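Local coordinates for protein 4-hydroxythreonine-4-phosphate dehydrogenase (Legionella pneumophila subsp. pneumophila, PDB 6XMY) that probably catalyses the NAD(P)-dependent oxidation of 4-(phosphooxy)-L-threonine, a step in pyridoxine 5'-phosphate biosynthesis, with the help of a divalent metal ion, at residues T76-A84 with N95-L105. Residues are numbered along the deposited sequence; the frame is centred on the assembly and turned at random.
Sequences TVWPVPCAA and NAAYVMELLTL
The end of strand 74-79 and the loop that follows it pack along the first turns of helix 96-111 in this PdxA-family enzyme, where the Leu-102 side chain lies about 11 Å from the bound NAD, with Asn-95, the residue just before the helix, gripping Ala-84 and Tyr-98 meeting Cys-82. The amide of Asn-95 makes a two-point clasp with the backbone of Ala-84. Asn-95 OD1 takes the N-H of Ala-84 in its carbonyl plane, on a lone pair (Ala-84 N to Asn-95 OD1 3.0 Å, N-H...O 155°). Asn-95 ND2 gives a nearly straight bond to Ala-84 O (3.0 Å). A second, weak bond reaches Asn-95 OD1 from Ala-83 N (2.9 Å), strongly bent at 116°.

One turn on, the Tyr-98 ring receives Cys-82 SG over the centre of one face, 3.6 Å from the ring centroid, a sulfur-aromatic contact; Leu-102 CG lies over the rim of the opposite face. At the ring edge Val-80 O comes within 3.2 Å of Tyr-98 CE1. The first torsion of Tyr-98, roughly anti to N, carries the ring toward the loop, and its OH bonds to Asp-42 N; the carboxylate of Asp-42 in turn takes the N-H of Cys-82.

Farther along, Val-80 sets CB and both methyls against Leu-102 CD2 (Val-80 CB to Leu-102 CD2 3.8 Å), and its CG2 also meets Leu-105 CD2. Leu-105 CD2 also approaches Trp-78 NE1 obliquely (3.6 Å). Polar bonds thus fix the loop at the start of the helix, apolar packing joins strand end to helix farther on, and Asp-42 is bonded by both helix and loop.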
loop_
_atom_site.group_PDB
_atom_site.type_symbol
_atom_site.label_atom_id
_atom_site.label_comp_id
_atom_site.label_asym_id
_atom_site.label_seq_id
_atom_site.Cartn_x
_atom_site.Cartn_y
_atom_site.Cartn_z
ATOM N N THR A 76 -9.586 6.640 -18.904
ATOM C CA THR A 76 -9.817 5.336 -19.501
ATOM C C THR A 76 -10.176 4.342 -18.408
ATOM O O THR A 76 -9.501 4.282 -17.371
ATOM C CB THR A 76 -8.579 4.884 -20.275
ATOM O OG1 THR A 76 -8.374 5.776 -21.382
ATOM C CG2 THR A 76 -8.754 3.453 -20.802
ATOM N N VAL A 77 -11.249 3.584 -18.636
ATOM C CA VAL A 77 -11.835 2.705 -17.635
ATOM C C VAL A 77 -11.925 1.298 -18.197
ATOM O O VAL A 77 -12.338 1.108 -19.350
ATOM C CB VAL A 77 -13.241 3.208 -17.229
ATOM C CG1 VAL A 77 -13.877 2.285 -16.184
ATOM C CG2 VAL A 77 -13.190 4.663 -16.747
ATOM N N TRP A 78 -11.556 0.307 -17.371
ATOM C CA TRP A 78 -11.864 -1.103 -17.575
ATOM C C TRP A 78 -13.127 -1.377 -16.764
ATOM O O TRP A 78 -13.053 -1.535 -15.541
ATOM C CB TRP A 78 -10.709 -1.991 -17.092
ATOM C CG TRP A 78 -10.936 -3.472 -17.321
ATOM C CD1 TRP A 78 -11.966 -4.231 -16.842
ATOM C CD2 TRP A 78 -10.112 -4.367 -18.088
ATOM N NE1 TRP A 78 -11.843 -5.531 -17.262
ATOM C CE2 TRP A 78 -10.719 -5.642 -18.033
ATOM C CE3 TRP A 78 -8.927 -4.214 -18.823
ATOM C CZ2 TRP A 78 -10.177 -6.760 -18.679
ATOM C CZ3 TRP A 78 -8.385 -5.332 -19.472
ATOM C CH2 TRP A 78 -9.012 -6.588 -19.388
ATOM N N PRO A 79 -14.298 -1.418 -17.389
ATOM C CA PRO A 79 -15.538 -1.479 -16.609
ATOM C C PRO A 79 -15.707 -2.802 -15.877
ATOM O O PRO A 79 -15.461 -3.884 -16.418
ATOM C CB PRO A 79 -16.628 -1.288 -17.672
ATOM C CG PRO A 79 -15.923 -0.549 -18.785
ATOM C CD PRO A 79 -14.568 -1.195 -18.819
ATOM N N VAL A 80 -16.135 -2.697 -14.623
ATOM C CA VAL A 80 -16.503 -3.838 -13.787
ATOM C C VAL A 80 -17.785 -3.422 -13.080
ATOM O O VAL A 80 -17.796 -2.386 -12.414
ATOM C CB VAL A 80 -15.420 -4.150 -12.741
ATOM C CG1 VAL A 80 -15.815 -5.375 -11.927
ATOM C CG2 VAL A 80 -14.048 -4.345 -13.400
ATOM N N PRO A 81 -18.876 -4.178 -13.178
ATOM C CA PRO A 81 -20.174 -3.671 -12.699
ATOM C C PRO A 81 -20.391 -3.913 -11.210
ATOM O O PRO A 81 -20.216 -5.028 -10.716
ATOM C CB PRO A 81 -21.185 -4.468 -13.533
ATOM C CG PRO A 81 -20.464 -5.774 -13.835
ATOM C CD PRO A 81 -19.002 -5.419 -13.969
ATOM N N CYS A 82 -20.814 -2.865 -10.499
ATOM C CA CYS A 82 -21.305 -3.048 -9.138
ATOM C C CYS A 82 -22.564 -3.906 -9.158
ATOM O O CYS A 82 -23.333 -3.893 -10.120
ATOM C CB CYS A 82 -21.647 -1.699 -8.492
ATOM S SG CYS A 82 -20.235 -0.648 -8.170
ATOM N N ALA A 83 -22.766 -4.679 -8.088
ATOM C CA ALA A 83 -23.999 -5.453 -7.974
ATOM C C ALA A 83 -25.211 -4.556 -7.757
ATOM O O ALA A 83 -26.319 -4.887 -8.206
ATOM C CB ALA A 83 -23.894 -6.472 -6.842
ATOM N N ALA A 84 -25.024 -3.422 -7.087
ATOM C CA ALA A 84 -26.101 -2.483 -6.825
ATOM C C ALA A 84 -25.590 -1.070 -7.042
ATOM O O ALA A 84 -24.415 -0.780 -6.779
ATOM C CB ALA A 84 -26.639 -2.613 -5.392
ATOM N N ASN A 95 -21.995 -4.924 -2.509
ATOM C CA ASN A 95 -20.929 -4.518 -3.414
ATOM C C ASN A 95 -19.548 -4.954 -2.942
ATOM O O ASN A 95 -18.544 -4.545 -3.537
ATOM C CB ASN A 95 -20.980 -3.010 -3.678
ATOM C CG ASN A 95 -22.090 -2.631 -4.638
ATOM O OD1 ASN A 95 -22.468 -3.430 -5.505
ATOM N ND2 ASN A 95 -22.606 -1.413 -4.519
ATOM N N ALA A 96 -19.473 -5.787 -1.900
ATOM C CA ALA A 96 -18.177 -6.292 -1.458
ATOM C C ALA A 96 -17.554 -7.206 -2.505
ATOM O O ALA A 96 -16.347 -7.140 -2.755
ATOM C CB ALA A 96 -18.321 -7.032 -0.135
ATOM N N ALA A 97 -18.361 -8.077 -3.123
ATOM C CA ALA A 97 -17.822 -8.957 -4.156
ATOM C C ALA A 97 -17.263 -8.162 -5.332
ATOM O O ALA A 97 -16.256 -8.560 -5.937
ATOM C CB ALA A 97 -18.895 -9.946 -4.612
ATOM N N TYR A 98 -17.889 -7.033 -5.655
ATOM C CA TYR A 98 -17.367 -6.147 -6.686
ATOM C C TYR A 98 -15.970 -5.660 -6.331
ATOM O O TYR A 98 -15.057 -5.681 -7.173
ATOM C CB TYR A 98 -18.332 -4.976 -6.861
ATOM C CG TYR A 98 -17.742 -3.704 -7.419
ATOM C CD1 TYR A 98 -17.608 -3.512 -8.788
ATOM C CD2 TYR A 98 -17.327 -2.685 -6.571
ATOM C CE1 TYR A 98 -17.084 -2.334 -9.294
ATOM C CE2 TYR A 98 -16.805 -1.507 -7.070
ATOM C CZ TYR A 98 -16.688 -1.334 -8.434
ATOM O OH TYR A 98 -16.173 -0.163 -8.939
ATOM N N VAL A 99 -15.774 -5.220 -5.079
ATOM C CA VAL A 99 -14.455 -4.764 -4.648
ATOM C C VAL A 99 -13.435 -5.884 -4.794
ATOM O O VAL A 99 -12.325 -5.679 -5.307
ATOM C CB VAL A 99 -14.506 -4.217 -3.208
ATOM C CG1 VAL A 99 -13.096 -3.933 -2.713
ATOM C CG2 VAL A 99 -15.375 -2.955 -3.143
ATOM N N MET A 100 -13.800 -7.090 -4.348
ATOM C CA MET A 100 -12.879 -8.213 -4.470
ATOM C C MET A 100 -12.598 -8.540 -5.925
ATOM O O MET A 100 -11.498 -8.997 -6.246
ATOM C CB MET A 100 -13.398 -9.436 -3.718
ATOM C CG MET A 100 -13.508 -9.231 -2.207
ATOM S SD MET A 100 -12.020 -8.590 -1.404
ATOM C CE MET A 100 -10.867 -9.877 -1.802
ATOM N N GLU A 101 -13.567 -8.295 -6.817
ATOM C CA GLU A 101 -13.324 -8.511 -8.243
ATOM C C GLU A 101 -12.285 -7.534 -8.773
ATOM O O GLU A 101 -11.428 -7.913 -9.577
ATOM C CB GLU A 101 -14.620 -8.403 -9.048
ATOM C CG GLU A 101 -14.476 -8.929 -10.482
ATOM C CD GLU A 101 -14.280 -10.430 -10.537
ATOM O OE1 GLU A 101 -14.795 -11.129 -9.644
ATOM O OE2 GLU A 101 -13.590 -10.906 -11.465
ATOM N N LEU A 102 -12.332 -6.278 -8.322
ATOM C CA LEU A 102 -11.299 -5.321 -8.704
ATOM C C LEU A 102 -9.919 -5.812 -8.283
ATOM O O LEU A 102 -8.958 -5.727 -9.057
ATOM C CB LEU A 102 -11.568 -3.958 -8.057
ATOM C CG LEU A 102 -12.932 -3.285 -8.267
ATOM C CD1 LEU A 102 -12.937 -1.911 -7.601
ATOM C CD2 LEU A 102 -13.282 -3.171 -9.752
ATOM N N LEU A 103 -9.800 -6.329 -7.055
ATOM C CA LEU A 103 -8.509 -6.816 -6.574
ATOM C C LEU A 103 -8.049 -8.038 -7.363
ATOM O O LEU A 103 -6.866 -8.155 -7.719
ATOM C CB LEU A 103 -8.596 -7.166 -5.086
ATOM C CG LEU A 103 -8.296 -6.063 -4.067
ATOM C CD1 LEU A 103 -8.980 -4.764 -4.409
ATOM C CD2 LEU A 103 -8.656 -6.511 -2.659
ATOM N N THR A 104 -8.968 -8.972 -7.620
ATOM C CA THR A 104 -8.612 -10.215 -8.299
ATOM C C THR A 104 -8.266 -9.939 -9.749
ATOM O O THR A 104 -7.238 -10.402 -10.261
ATOM C CB THR A 104 -9.782 -11.201 -8.197
ATOM O OG1 THR A 104 -10.119 -11.409 -6.819
ATOM C CG2 THR A 104 -9.428 -12.545 -8.847
ATOM N N LEU A 105 -9.096 -9.152 -10.423
ATOM C CA LEU A 105 -8.811 -8.791 -11.803
ATOM C C LEU A 105 -7.537 -7.959 -11.903
ATOM O O LEU A 105 -6.713 -8.180 -12.797
ATOM C CB LEU A 105 -10.014 -8.053 -12.380
ATOM C CG LEU A 105 -10.153 -7.827 -13.869
ATOM C CD1 LEU A 105 -9.992 -9.121 -14.669
ATOM C CD2 LEU A 105 -11.523 -7.191 -14.087
#